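Local coordinates for protein fructose-bisphosphate aldolase (Plasmodium falciparum, PDB 4TR9) that belongs to the fructose-bisphosphate aldolase family and folds as a TIM barrel, with a parallel strand barrel enclosed by helices, at residues A[289-294]-A[306-311]. Sequence-based numbering, arbitrary orientation.
Sequences VNLNSI and FSYGRA
Leu291, on helix 284-295, meets two aromatic residues of strand 303-308, Phe306 and Tyr308, in a small, buried, largely apolar contact that hides about 130 Å² in all. One methyl does most of the touching: Leu291 CD2 lies 3.7 Å from Phe306 CD2 and equally near Phe306 CB, the two side chains crossing at about a right angle. The same methyl reaches the tyrosine, with Leu291 CD2 at 4.1 Å from Tyr308 CE2, and it comes to both rings obliquely. The leucine CG is anti to the backbone N (chi1 177°), and chi2 of 60° sets CD2 anti to CA, so that this methyl leads toward the aromatics.

Within the strand the aromatic residues also pack on each other. Phe306 CB sits over the centre of the Tyr308 ring, 3.4 Å above its plane, while the Tyr308 backbone N lies in the plane of the phenylalanine ring, at its edge.

The polar part concerns the phenol. Tyr308 OH rests 3.3 Å from Leu291 CB, a van der Waals approach, and makes a weak hydrogen bond to the carbonyl O of Ala287, one turn before Leu291 on helix 284-295. No hydrogen bond joins the two segments themselves.

The contact belongs to the beta-alpha-beta unit of strand 274-277, helix 284-295 and strand 303-308, part of the TIM barrel, in which helix 284-295 packs outside the strand wall. Phe277 and Ala344 also touch Leu291, and Asn341 of helix 327-346 touches both aromatic residues. The Tyr308 side chain lies about 9 Å from the bound 38D. Dispersion thus dominates between Leu291 and the two aromatics, while the weak bond to Ala287 O adds a polar tie between the same helix and strand and probably offsets part of the cost of burying the phenol oxygen beside aliphatic carbon.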
loop_
_atom_site.group_PDB
_atom_site.type_symbol
_atom_site.label_atom_id
_atom_site.label_comp_id
_atom_site.label_asym_id
_atom_site.label_seq_id
_atom_site.Cartn_x
_atom_site.Cartn_y
_atom_site.Cartn_z
ATOM N N VAL A 289 -22.706 18.729 -25.166
ATOM C CA VAL A 289 -22.333 20.057 -24.693
ATOM C C VAL A 289 -21.180 19.974 -23.695
ATOM O O VAL A 289 -20.210 20.725 -23.793
ATOM C CB VAL A 289 -23.530 20.779 -24.042
ATOM C CG1 VAL A 289 -23.080 22.068 -23.375
ATOM C CG2 VAL A 289 -24.607 21.060 -25.081
ATOM N N ASN A 290 -21.287 19.049 -22.746
ATOM C CA ASN A 290 -20.249 18.870 -21.736
ATOM C C ASN A 290 -18.935 18.386 -22.340
ATOM O O ASN A 290 -17.864 18.855 -21.959
ATOM C CB ASN A 290 -20.716 17.895 -20.654
ATOM C CG ASN A 290 -21.858 18.450 -19.823
ATOM O OD1 ASN A 290 -21.971 19.661 -19.635
ATOM N ND2 ASN A 290 -22.712 17.564 -19.325
ATOM N N LEU A 291 -19.021 17.452 -23.283
ATOM C CA LEU A 291 -17.837 16.966 -23.983
ATOM C C LEU A 291 -17.188 18.101 -24.769
ATOM O O LEU A 291 -15.965 18.168 -24.893
ATOM C CB LEU A 291 -18.195 15.807 -24.918
ATOM C CG LEU A 291 -17.056 15.243 -25.771
ATOM C CD1 LEU A 291 -15.932 14.715 -24.893
ATOM C CD2 LEU A 291 -17.568 14.156 -26.703
ATOM N N ASN A 292 -18.021 18.992 -25.295
ATOM C CA ASN A 292 -17.539 20.168 -26.006
ATOM C C ASN A 292 -16.851 21.145 -25.060
ATOM O O ASN A 292 -15.811 21.715 -25.391
ATOM C CB ASN A 292 -18.692 20.863 -26.731
ATOM C CG ASN A 292 -18.256 22.129 -27.437
ATOM O OD1 ASN A 292 -17.771 22.086 -28.567
ATOM N ND2 ASN A 292 -18.429 23.268 -26.775
ATOM N N SER A 293 -17.441 21.331 -23.883
ATOM C CA SER A 293 -16.890 22.235 -22.880
ATOM C C SER A 293 -15.520 21.761 -22.410
ATOM O O SER A 293 -14.644 22.567 -22.098
ATOM C CB SER A 293 -17.843 22.359 -21.689
ATOM O OG SER A 293 -19.113 22.832 -22.098
ATOM N N ILE A 294 -15.346 20.444 -22.366
ATOM C CA ILE A 294 -14.074 19.845 -21.977
ATOM C C ILE A 294 -13.005 20.091 -23.039
ATOM O O ILE A 294 -11.872 20.453 -22.720
ATOM C CB ILE A 294 -14.220 18.327 -21.739
ATOM C CG1 ILE A 294 -15.166 18.060 -20.567
ATOM C CG2 ILE A 294 -12.871 17.695 -21.465
ATOM C CD1 ILE A 294 -15.428 16.590 -20.321
ATOM N N PHE A 306 -15.175 10.356 -26.673
ATOM C CA PHE A 306 -16.350 9.742 -26.063
ATOM C C PHE A 306 -16.449 8.238 -26.298
ATOM O O PHE A 306 -15.967 7.717 -27.305
ATOM C CB PHE A 306 -17.620 10.419 -26.586
ATOM C CG PHE A 306 -17.793 10.320 -28.079
ATOM C CD1 PHE A 306 -18.530 9.289 -28.640
ATOM C CD2 PHE A 306 -17.218 11.258 -28.921
ATOM C CE1 PHE A 306 -18.689 9.195 -30.011
ATOM C CE2 PHE A 306 -17.372 11.169 -30.294
ATOM C CZ PHE A 306 -18.110 10.138 -30.839
ATOM N N SER A 307 -17.080 7.549 -25.352
ATOM C CA SER A 307 -17.469 6.155 -25.524
ATOM C C SER A 307 -18.947 6.030 -25.187
ATOM O O SER A 307 -19.332 5.304 -24.271
ATOM C CB SER A 307 -16.632 5.230 -24.640
ATOM O OG SER A 307 -17.027 3.877 -24.800
ATOM N N TYR A 308 -19.770 6.757 -25.936
ATOM C CA TYR A 308 -21.189 6.876 -25.632
ATOM C C TYR A 308 -22.003 5.683 -26.113
ATOM O O TYR A 308 -21.636 5.005 -27.074
ATOM C CB TYR A 308 -21.759 8.154 -26.250
ATOM C CG TYR A 308 -21.216 9.434 -25.658
ATOM C CD1 TYR A 308 -20.640 9.450 -24.394
ATOM C CD2 TYR A 308 -21.286 10.628 -26.361
ATOM C CE1 TYR A 308 -20.144 10.622 -23.851
ATOM C CE2 TYR A 308 -20.796 11.804 -25.826
ATOM C CZ TYR A 308 -20.225 11.795 -24.573
ATOM O OH TYR A 308 -19.737 12.966 -24.043
ATOM N N GLY A 309 -23.114 5.440 -25.430
ATOM C CA GLY A 309 -24.081 4.447 -25.851
ATOM C C GLY A 309 -25.473 5.037 -25.747
ATOM O O GLY A 309 -26.256 4.980 -26.692
ATOM N N ARG A 310 -25.773 5.619 -24.592
ATOM C CA ARG A 310 -27.051 6.284 -24.378
ATOM C C ARG A 310 -27.155 7.553 -25.214
ATOM O O ARG A 310 -28.199 7.845 -25.794
ATOM C CB ARG A 310 -27.238 6.620 -22.898
ATOM C CG ARG A 310 -28.542 7.329 -22.577
ATOM C CD ARG A 310 -28.599 7.730 -21.115
ATOM N NE ARG A 310 -29.964 7.982 -20.666
ATOM C CZ ARG A 310 -30.735 7.070 -20.080
ATOM N NH1 ARG A 310 -31.967 7.382 -19.703
ATOM N NH2 ARG A 310 -30.271 5.845 -19.871
ATOM N N ALA A 311 -26.058 8.301 -25.280
ATOM C CA ALA A 311 -26.042 9.591 -25.963
ATOM C C ALA A 311 -26.064 9.452 -27.484
ATOM O O ALA A 311 -26.170 10.447 -28.200
ATOM C CB ALA A 311 -24.824 10.392 -25.531
#